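Local coordinates for protein ATP phosphoribosyltransferase regulatory subunit (Bacillus halodurans, PDB 3OD1) that is probably required, together with the HisG subunit, for the first step of histidine biosynthesis and may allow feedback regulation of that step by histidine, at residues T48-Y53 and L79-D84; D65-K70 and V112-Q117; Y102-A107 and F307-Q312. All coordinates share one frame; numbering follows the deposited sequence.

Interaction 1 (T48-Y53 and L79-D84); sequences TPTLEY and LVLRPD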
loop_
_atom_site.group_PDB
_atom_site.type_symbol
_atom_site.label_atom_id
_atom_site.label_comp_id
_atom_site.label_asym_id
_atom_site.label_seq_id
_atom_site.Cartn_x
_atom_site.Cartn_y
_atom_site.Cartn_z
ATOM N N THR B 48 7.191 -3.236 5.994
ATOM C CA THR B 48 7.933 -2.555 7.054
ATOM C C THR B 48 7.254 -1.205 7.254
ATOM O O THR B 48 6.367 -0.840 6.468
ATOM C CB THR B 48 9.401 -2.337 6.650
ATOM O OG1 THR B 48 9.436 -1.587 5.431
ATOM C CG2 THR B 48 10.118 -3.671 6.448
ATOM N N PRO B 49 7.650 -0.455 8.297
ATOM C CA PRO B 49 6.917 0.780 8.619
ATOM C C PRO B 49 7.212 1.907 7.652
ATOM O O PRO B 49 8.224 1.901 6.945
ATOM C CB PRO B 49 7.460 1.173 10.003
ATOM C CG PRO B 49 8.093 -0.095 10.541
ATOM C CD PRO B 49 8.656 -0.775 9.327
ATOM N N THR B 50 6.336 2.900 7.670
ATOM C CA THR B 50 6.519 4.079 6.856
ATOM C C THR B 50 7.695 4.914 7.377
ATOM O O THR B 50 8.376 5.581 6.611
ATOM C CB THR B 50 5.230 4.909 6.844
ATOM O OG1 THR B 50 4.190 4.133 6.237
ATOM C CG2 THR B 50 5.431 6.199 6.058
ATOM N N LEU B 51 7.932 4.858 8.683
ATOM C CA LEU B 51 8.981 5.662 9.306
ATOM C C LEU B 51 10.110 4.792 9.844
ATOM O O LEU B 51 9.861 3.804 10.541
ATOM C CB LEU B 51 8.395 6.467 10.468
ATOM C CG LEU B 51 7.424 7.585 10.072
ATOM C CD1 LEU B 51 6.573 8.008 11.264
ATOM C CD2 LEU B 51 8.192 8.765 9.518
ATOM N N GLU B 52 11.342 5.164 9.518
ATOM C CA GLU B 52 12.523 4.540 10.115
ATOM C C GLU B 52 13.359 5.649 10.747
ATOM O O GLU B 52 13.185 6.831 10.422
ATOM C CB GLU B 52 13.348 3.781 9.059
ATOM C CG GLU B 52 12.592 2.684 8.299
ATOM C CD GLU B 52 12.659 1.320 8.974
ATOM O OE1 GLU B 52 13.237 1.217 10.073
ATOM O OE2 GLU B 52 12.131 0.349 8.406
ATOM N N TYR B 53 14.245 5.290 11.675
ATOM C CA TYR B 53 15.200 6.257 12.212
ATOM C C TYR B 53 16.192 6.684 11.150
ATOM O O TYR B 53 16.682 5.864 10.377
ATOM C CB TYR B 53 15.983 5.670 13.388
ATOM C CG TYR B 53 15.213 5.638 14.675
ATOM C CD1 TYR B 53 14.831 6.809 15.313
ATOM C CD2 TYR B 53 14.866 4.422 15.262
ATOM C CE1 TYR B 53 14.115 6.763 16.512
ATOM C CE2 TYR B 53 14.166 4.367 16.442
ATOM C CZ TYR B 53 13.791 5.536 17.064
ATOM O OH TYR B 53 13.093 5.454 18.245
ATOM N N LEU B 79 13.594 11.328 11.934
ATOM C CA LEU B 79 13.135 10.136 11.247
ATOM C C LEU B 79 13.212 10.388 9.745
ATOM O O LEU B 79 13.347 11.533 9.305
ATOM C CB LEU B 79 11.691 9.798 11.655
ATOM C CG LEU B 79 11.388 9.718 13.164
ATOM C CD1 LEU B 79 9.939 9.299 13.413
ATOM C CD2 LEU B 79 12.351 8.780 13.901
ATOM N N VAL B 80 13.135 9.316 8.965
ATOM C CA VAL B 80 12.942 9.426 7.534
ATOM C C VAL B 80 11.676 8.674 7.147
ATOM O O VAL B 80 11.311 7.687 7.788
ATOM C CB VAL B 80 14.136 8.852 6.732
ATOM C CG1 VAL B 80 15.413 9.581 7.087
ATOM C CG2 VAL B 80 14.286 7.360 6.977
ATOM N N LEU B 81 10.984 9.179 6.130
ATOM C CA LEU B 81 10.017 8.378 5.404
ATOM C C LEU B 81 10.868 7.412 4.600
ATOM O O LEU B 81 11.805 7.831 3.927
ATOM C CB LEU B 81 9.162 9.270 4.498
ATOM C CG LEU B 81 8.206 10.216 5.244
ATOM C CD1 LEU B 81 7.405 11.137 4.298
ATOM C CD2 LEU B 81 7.249 9.418 6.138
ATOM N N ARG B 82 10.580 6.118 4.686
ATOM C CA ARG B 82 11.492 5.132 4.116
ATOM C C ARG B 82 11.912 5.441 2.676
ATOM O O ARG B 82 11.074 5.593 1.765
ATOM C CB ARG B 82 10.929 3.728 4.213
ATOM C CG ARG B 82 9.616 3.602 3.543
ATOM C CD ARG B 82 9.342 2.180 3.167
ATOM N NE ARG B 82 8.020 2.074 2.572
ATOM C CZ ARG B 82 6.962 1.593 3.201
ATOM N NH1 ARG B 82 7.078 1.145 4.438
ATOM N NH2 ARG B 82 5.801 1.524 2.574
ATOM N N PRO B 83 13.229 5.533 2.468
ATOM C CA PRO B 83 13.786 5.827 1.151
ATOM C C PRO B 83 13.797 4.602 0.235
ATOM O O PRO B 83 13.806 4.749 -0.993
ATOM C CB PRO B 83 15.219 6.292 1.478
ATOM C CG PRO B 83 15.528 5.668 2.792
ATOM C CD PRO B 83 14.229 5.665 3.539
ATOM N N ASP B 84 13.812 3.408 0.821
ATOM C CA ASP B 84 13.906 2.172 0.042
ATOM C C ASP B 84 13.416 0.998 0.894
ATOM O O ASP B 84 13.168 1.157 2.089
ATOM C CB ASP B 84 15.356 1.929 -0.388
ATOM C CG ASP B 84 16.290 1.674 0.810
ATOM O OD1 ASP B 84 16.606 2.624 1.552
ATOM O OD2 ASP B 84 16.696 0.520 1.029
#

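Interaction 2 (D65-K70 and V112-Q117); sequences DQQLFK and VYRAQQ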
loop_
_atom_site.group_PDB
_atom_site.type_symbol
_atom_site.label_atom_id
_atom_site.label_comp_id
_atom_site.label_asym_id
_atom_site.label_seq_id
_atom_site.Cartn_x
_atom_site.Cartn_y
_atom_site.Cartn_z
ATOM N N ASP B 65 22.029 11.126 1.052
ATOM C CA ASP B 65 21.501 11.865 2.185
ATOM C C ASP B 65 20.609 13.039 1.762
ATOM O O ASP B 65 19.567 13.290 2.364
ATOM C CB ASP B 65 22.648 12.355 3.061
ATOM C CG ASP B 65 22.174 12.853 4.405
ATOM O OD1 ASP B 65 22.011 12.032 5.337
ATOM O OD2 ASP B 65 21.965 14.076 4.531
ATOM N N GLN B 66 21.021 13.751 0.722
ATOM C CA GLN B 66 20.294 14.925 0.265
ATOM C C GLN B 66 18.928 14.547 -0.316
ATOM O O GLN B 66 18.024 15.383 -0.401
ATOM C CB GLN B 66 21.130 15.680 -0.768
ATOM C CG GLN B 66 20.596 17.041 -1.158
ATOM C CD GLN B 66 21.588 17.833 -2.004
ATOM O OE1 GLN B 66 22.789 17.548 -2.006
ATOM N NE2 GLN B 66 21.088 18.835 -2.720
ATOM N N GLN B 67 18.776 13.287 -0.707
ATOM C CA GLN B 67 17.518 12.800 -1.285
ATOM C C GLN B 67 16.566 12.196 -0.250
ATOM O O GLN B 67 15.471 11.762 -0.598
ATOM C CB GLN B 67 17.797 11.756 -2.368
ATOM C CG GLN B 67 18.245 12.329 -3.696
ATOM C CD GLN B 67 17.163 13.161 -4.348
ATOM O OE1 GLN B 67 16.068 12.666 -4.637
ATOM N NE2 GLN B 67 17.459 14.436 -4.586
ATOM N N LEU B 68 16.976 12.145 1.014
ATOM C CA LEU B 68 16.121 11.534 2.029
ATOM C C LEU B 68 15.027 12.496 2.456
ATOM O O LEU B 68 15.284 13.699 2.592
ATOM C CB LEU B 68 16.939 11.117 3.250
ATOM C CG LEU B 68 18.021 10.060 3.018
ATOM C CD1 LEU B 68 18.902 9.945 4.240
ATOM C CD2 LEU B 68 17.376 8.720 2.688
ATOM N N PHE B 69 13.807 11.978 2.647
ATOM C CA PHE B 69 12.754 12.770 3.270
ATOM C C PHE B 69 12.894 12.669 4.788
ATOM O O PHE B 69 12.436 11.699 5.417
ATOM C CB PHE B 69 11.352 12.310 2.834
ATOM C CG PHE B 69 10.257 13.314 3.143
ATOM C CD1 PHE B 69 9.992 13.699 4.452
ATOM C CD2 PHE B 69 9.493 13.865 2.128
ATOM C CE1 PHE B 69 8.988 14.624 4.742
ATOM C CE2 PHE B 69 8.478 14.791 2.414
ATOM C CZ PHE B 69 8.240 15.175 3.717
ATOM N N LYS B 70 13.523 13.685 5.370
ATOM C CA LYS B 70 13.710 13.768 6.811
ATOM C C LYS B 70 12.590 14.533 7.501
ATOM O O LYS B 70 11.980 15.437 6.914
ATOM C CB LYS B 70 15.053 14.450 7.127
ATOM C CG LYS B 70 16.278 13.695 6.634
ATOM C CD LYS B 70 17.531 14.568 6.709
ATOM C CE LYS B 70 18.741 13.882 6.085
ATOM N NZ LYS B 70 20.032 14.552 6.499
ATOM N N VAL B 112 7.866 4.331 -1.536
ATOM C CA VAL B 112 9.067 4.900 -0.938
ATOM C C VAL B 112 9.088 6.396 -1.221
ATOM O O VAL B 112 8.281 6.903 -2.015
ATOM C CB VAL B 112 10.353 4.210 -1.474
ATOM C CG1 VAL B 112 10.359 2.742 -1.054
ATOM C CG2 VAL B 112 10.410 4.311 -2.979
ATOM N N TYR B 113 10.004 7.104 -0.568
ATOM C CA TYR B 113 9.887 8.550 -0.465
ATOM C C TYR B 113 11.215 9.244 -0.730
ATOM O O TYR B 113 12.284 8.711 -0.445
ATOM C CB TYR B 113 9.342 8.949 0.920
ATOM C CG TYR B 113 8.019 8.288 1.285
ATOM C CD1 TYR B 113 6.804 8.917 1.027
ATOM C CD2 TYR B 113 7.992 7.030 1.863
ATOM C CE1 TYR B 113 5.593 8.313 1.358
ATOM C CE2 TYR B 113 6.798 6.415 2.203
ATOM C CZ TYR B 113 5.600 7.060 1.948
ATOM O OH TYR B 113 4.419 6.431 2.264
ATOM N N ARG B 114 11.124 10.440 -1.293
ATOM C CA ARG B 114 12.283 11.271 -1.585
ATOM C C ARG B 114 12.047 12.649 -0.986
ATOM O O ARG B 114 10.898 13.072 -0.807
ATOM C CB ARG B 114 12.463 11.405 -3.092
ATOM C CG ARG B 114 12.741 10.109 -3.797
ATOM C CD ARG B 114 14.136 9.641 -3.482
ATOM N NE ARG B 114 14.444 8.386 -4.156
ATOM C CZ ARG B 114 14.288 7.198 -3.593
ATOM N NH1 ARG B 114 13.821 7.123 -2.353
ATOM N NH2 ARG B 114 14.582 6.097 -4.265
ATOM N N ALA B 115 13.131 13.356 -0.675
ATOM C CA ALA B 115 13.008 14.710 -0.156
ATOM C C ALA B 115 12.277 15.565 -1.193
ATOM O O ALA B 115 12.467 15.384 -2.394
ATOM C CB ALA B 115 14.387 15.292 0.159
ATOM N N GLN B 116 11.423 16.478 -0.737
ATOM C CA GLN B 116 10.711 17.372 -1.652
ATOM C C GLN B 116 11.685 18.372 -2.286
ATOM O O GLN B 116 12.123 19.322 -1.638
ATOM C CB GLN B 116 9.589 18.112 -0.912
ATOM C CG GLN B 116 8.647 17.180 -0.158
ATOM C CD GLN B 116 7.696 17.914 0.768
ATOM O OE1 GLN B 116 8.067 18.297 1.880
ATOM N NE2 GLN B 116 6.451 18.101 0.318
ATOM N N GLN B 117 12.034 18.143 -3.547
ATOM C CA GLN B 117 12.989 19.004 -4.239
ATOM C C GLN B 117 12.383 19.532 -5.532
ATOM O O GLN B 117 11.805 18.771 -6.309
ATOM C CB GLN B 117 14.299 18.256 -4.519
ATOM C CG GLN B 117 14.248 17.288 -5.695
ATOM C CD GLN B 117 15.014 17.801 -6.907
ATOM O OE1 GLN B 117 14.885 18.966 -7.293
ATOM N NE2 GLN B 117 15.811 16.927 -7.520
HETATM O O HOH W 1 13.254 9.327 2.120
#

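Interaction 3 (Y102-A107 and F307-Q312); sequences YPLRLA and FHRPAQ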
loop_
_atom_site.group_PDB
_atom_site.type_symbol
_atom_site.label_atom_id
_atom_site.label_comp_id
_atom_site.label_asym_id
_atom_site.label_seq_id
_atom_site.Cartn_x
_atom_site.Cartn_y
_atom_site.Cartn_z
ATOM N N TYR B 102 19.608 -18.527 6.591
ATOM C CA TYR B 102 19.840 -18.130 5.207
ATOM C C TYR B 102 19.788 -19.372 4.323
ATOM O O TYR B 102 20.031 -20.477 4.804
ATOM C CB TYR B 102 21.195 -17.431 5.061
ATOM C CG TYR B 102 21.263 -16.037 5.658
ATOM C CD1 TYR B 102 22.441 -15.565 6.229
ATOM C CD2 TYR B 102 20.152 -15.186 5.648
ATOM C CE1 TYR B 102 22.527 -14.289 6.776
ATOM C CE2 TYR B 102 20.227 -13.895 6.201
ATOM C CZ TYR B 102 21.424 -13.457 6.762
ATOM O OH TYR B 102 21.529 -12.191 7.308
ATOM N N PRO B 103 19.461 -19.198 3.029
ATOM C CA PRO B 103 19.128 -17.910 2.409
ATOM C C PRO B 103 17.661 -17.517 2.583
ATOM O O PRO B 103 16.776 -18.375 2.660
ATOM C CB PRO B 103 19.409 -18.153 0.918
ATOM C CG PRO B 103 19.948 -19.551 0.809
ATOM C CD PRO B 103 19.496 -20.272 2.028
ATOM N N LEU B 104 17.415 -16.215 2.623
ATOM C CA LEU B 104 16.064 -15.688 2.699
ATOM C C LEU B 104 15.675 -15.018 1.390
ATOM O O LEU B 104 16.481 -14.312 0.766
ATOM C CB LEU B 104 15.961 -14.686 3.839
ATOM C CG LEU B 104 15.955 -15.326 5.223
ATOM C CD1 LEU B 104 16.343 -14.306 6.282
ATOM C CD2 LEU B 104 14.576 -15.924 5.494
ATOM N N ARG B 105 14.439 -15.265 0.977
ATOM C CA ARG B 105 13.889 -14.698 -0.244
ATOM C C ARG B 105 12.649 -13.902 0.132
ATOM O O ARG B 105 11.601 -14.463 0.480
ATOM C CB ARG B 105 13.548 -15.804 -1.240
ATOM C CG ARG B 105 14.782 -16.406 -1.919
ATOM C CD ARG B 105 14.445 -17.622 -2.731
ATOM N NE ARG B 105 15.579 -18.013 -3.552
ATOM C CZ ARG B 105 16.586 -18.768 -3.122
ATOM N NH1 ARG B 105 16.600 -19.217 -1.871
ATOM N NH2 ARG B 105 17.588 -19.058 -3.942
ATOM N N LEU B 106 12.786 -12.586 0.086
ATOM C CA LEU B 106 11.742 -11.698 0.550
ATOM C C LEU B 106 11.387 -10.731 -0.563
ATOM O O LEU B 106 12.206 -10.470 -1.453
ATOM C CB LEU B 106 12.207 -10.961 1.803
ATOM C CG LEU B 106 12.488 -11.847 3.025
ATOM C CD1 LEU B 106 13.264 -11.094 4.081
ATOM C CD2 LEU B 106 11.205 -12.374 3.635
ATOM N N ALA B 107 10.166 -10.207 -0.509
ATOM C CA ALA B 107 9.638 -9.359 -1.577
ATOM C C ALA B 107 8.804 -8.239 -0.983
ATOM O O ALA B 107 8.400 -8.305 0.184
ATOM C CB ALA B 107 8.763 -10.170 -2.571
ATOM N N PHE B 307 23.986 -4.321 10.146
ATOM C CA PHE B 307 22.929 -4.711 11.082
ATOM C C PHE B 307 23.349 -5.896 11.940
ATOM O O PHE B 307 22.525 -6.466 12.656
ATOM C CB PHE B 307 21.629 -5.037 10.338
ATOM C CG PHE B 307 20.990 -3.840 9.736
ATOM C CD1 PHE B 307 20.106 -3.076 10.474
ATOM C CD2 PHE B 307 21.310 -3.444 8.447
ATOM C CE1 PHE B 307 19.524 -1.947 9.924
ATOM C CE2 PHE B 307 20.746 -2.317 7.895
ATOM C CZ PHE B 307 19.846 -1.567 8.637
ATOM N N HIS B 308 24.626 -6.261 11.831
ATOM C CA HIS B 308 25.252 -7.290 12.659
ATOM C C HIS B 308 24.816 -8.711 12.338
ATOM O O HIS B 308 24.907 -9.602 13.184
ATOM C CB HIS B 308 25.075 -6.974 14.147
ATOM C CG HIS B 308 25.421 -5.561 14.494
ATOM N ND1 HIS B 308 24.487 -4.656 14.955
ATOM C CD2 HIS B 308 26.590 -4.884 14.400
ATOM C CE1 HIS B 308 25.074 -3.487 15.151
ATOM N NE2 HIS B 308 26.347 -3.598 14.820
ATOM N N ARG B 309 24.356 -8.924 11.111
ATOM C CA ARG B 309 24.130 -10.280 10.620
ATOM C C ARG B 309 24.735 -10.436 9.223
ATOM O O ARG B 309 24.002 -10.632 8.241
ATOM C CB ARG B 309 22.642 -10.639 10.594
ATOM C CG ARG B 309 22.422 -12.148 10.469
ATOM C CD ARG B 309 20.954 -12.544 10.335
ATOM N NE ARG B 309 20.851 -13.953 9.969
ATOM C CZ ARG B 309 19.716 -14.608 9.751
ATOM N NH1 ARG B 309 18.549 -13.993 9.864
ATOM N NH2 ARG B 309 19.757 -15.894 9.422
ATOM N N PRO B 310 26.075 -10.358 9.137
ATOM C CA PRO B 310 26.760 -10.296 7.839
ATOM C C PRO B 310 26.230 -11.352 6.892
ATOM O O PRO B 310 26.035 -12.505 7.293
ATOM C CB PRO B 310 28.219 -10.614 8.190
ATOM C CG PRO B 310 28.361 -10.233 9.622
ATOM C CD PRO B 310 27.019 -10.492 10.262
ATOM N N ALA B 311 26.000 -10.956 5.646
ATOM C CA ALA B 311 25.642 -11.899 4.596
ATOM C C ALA B 311 25.857 -11.243 3.252
ATOM O O ALA B 311 25.823 -10.022 3.145
ATOM C CB ALA B 311 24.196 -12.334 4.733
ATOM N N GLN B 312 26.111 -12.062 2.237
ATOM C CA GLN B 312 26.063 -11.603 0.862
ATOM C C GLN B 312 24.589 -11.392 0.539
ATOM O O GLN B 312 23.716 -12.003 1.159
ATOM C CB GLN B 312 26.699 -12.642 -0.076
ATOM C CG GLN B 312 28.070 -13.115 0.389
ATOM C CD GLN B 312 28.653 -14.199 -0.505
ATOM O OE1 GLN B 312 29.148 -13.914 -1.597
ATOM N NE2 GLN B 312 28.597 -15.450 -0.042
HETATM O O HOH W 2 21.453 -18.449 8.929
#

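Interaction 1 (T48-Y53 and L79-D84)
The guanidinium of Arg82 is met at its edge, near its own plane, by the carbonyl oxygens of Thr48 and Pro49, while the phenol ring of Tyr53 is touched obliquely by a methyl of Leu79, with CD2 lying 3.5 Å from Tyr53 CD1. Both carbonyls converge on one nitrogen: Arg82 NH1 is 2.9 Å from Thr48 O and 2.9 Å from Pro49 O. Each of these bonds is weak because its N-H points poorly; together they span the turn that leads into strand 51-53. The side chain reaches them by placing CG between its backbone N and carbonyl carbon (chi1 58°) and then running extended to NE, which is held in turn by Asn111 O.

The backbone bonds are better formed. Arg82 N donates to Thr50 O at 3.0 Å, and the antiparallel hydrogen-bonded pair Glu52–Val80 is closed by Val80 N to Glu52 O at 2.9 Å and by Glu52 N to Val80 O at 3.1 Å. Leu51 and Leu81 form the adjoining non-hydrogen-bonded pair; their side chains lie side by side, CD2 of Leu51 to CD2 of Leu81 at 3.6 Å. Thr50 CG2 rests on that same Leu81 methyl, whereas its OG1 bonds to Glu125 and Tyr113 of the second subunit.

Strand 51-53 is an outer strand of a small three-stranded antiparallel sheet, with 78-81 in the middle and 69-72 beyond. Glu52 reaches Arg91 of helix 86-94 through a salt bridge, Leu81 packs on Phe69 and Leu71 of strand 69-72, and Arg82 adjoins strand 104-113 of the large sheet.

Interaction 2 (D65-K70 and V112-Q117)
Phe69 and Ala115 carry the close-packed half of this contact. The ring of Phe69, with CG anti to the backbone N (chi1 -164°), turns its edge to the carbonyl of Arg114, so that CD2 lies 3.3 Å from Arg114 O in the ring plane. Gln116 runs on past the ring, its CG 3.5 Å from Phe69 CE2 and its amide inclined 29° to the ring plane; the amide nitrogen is taken up by Phe14 O. Ala115 fits tightly, with CB 3.0 Å from Leu68 O, and its N donates to Gln67 O at 2.8 Å from above the carbonyl plane.

A water bridges the two backbones, accepting from Phe69 N and donating to Tyr113 O. Here the chain leaves strand 104-113, which pairs antiparallel with strand 125-134; the hairpin is consistent with motif 2 of class II aminoacyl-tRNA synthetases, the family to which this protein belongs. Arg114 folds back at chi2, and its NH1 bonds to Tyr113 O and to Pro83 O. Phe69 also packs against Leu51 of the second subunit.

Toward solvent the fit slackens. Gln67 OE1 only approaches Arg114 CD, at 3.8 Å, and the poorly ordered Gln117 brings its NE2 no nearer than 4.2 Å to Gln67 NE2.

Interaction 3 (Y102-A107 and F307-Q312)
Tyr102 begins the first segment and carries most of the contact, receiving the guanidinium of Arg309 flat over one face of its ring. Arg309 CZ stands 3.9 Å from the ring centroid, with the two planes only 16° apart, a stacked cation-pi arrangement in which NH2 sits above the ring centre. The side chains slide past each other in opposite directions, so the charged head lies toward the tyrosine backbone while the phenol reaches back to the arginine backbone: Tyr102 OH donates to Arg309 O at 3.1 Å. Tyr102 OH also lies 3.1 Å from Arg309 CD, in the aliphatic part of the chain. Ala311 touches the ring too, its CB 3.3 Å from Tyr102 CE1. At the backbone end a water accepts both from Tyr102 N (3.0 Å) and from Arg309 NH2, lying in the guanidinium plane. Replacing Tyr102 by an alanine would probably strip the guanidinium of its stacking surface, leave Arg309 O without its hydroxyl donor and open a gap beside Ala311.

Arg309 is presented by a helix ending: His308, with positive phi, is the C-prime residue of a Schellman motif that closes helix 303-306, after which the chain enters strand 313-319, which with helix 320-327 is consistent with motif 3 of class II synthetases. The side chain of Arg309 leaves the backbone trans to N (chi1 -164°) and stays extended to NE, delivering NH1 to Val93 O near the C-terminal end of helix 86-94 and NH2 to Arg100 O.

Beyond the cis peptide bond before Pro103 strand 104-113 begins. Leu104 CD1 comes within 4.2 Å of Arg309 NH1, a looser apolar neighbour to the charged group. The next residue, Arg105, forms a salt bridge with Glu144 and a hydrogen bond with Gln368 of the second subunit.

How the interactions relate
Burial separates the three contacts: interaction 1 is wholly buried, interaction 2 partly so, and interaction 3 lies at the surface. The first two adjoin, with centres 11 Å apart. They share the small antiparallel sheet through its neighbouring strands 78-81 and 69-72, and are joined directly through the backbones of Arg82 and Tyr113. Interactions 2 and 3 instead use opposite ends of strand 104-113, their centres 26 Å apart. Chemistry follows place: paired strands and leucines inside, a single cross-segment backbone bond plus a water where the strand gives out, and a stacked cation outside. All three also reach the second subunit.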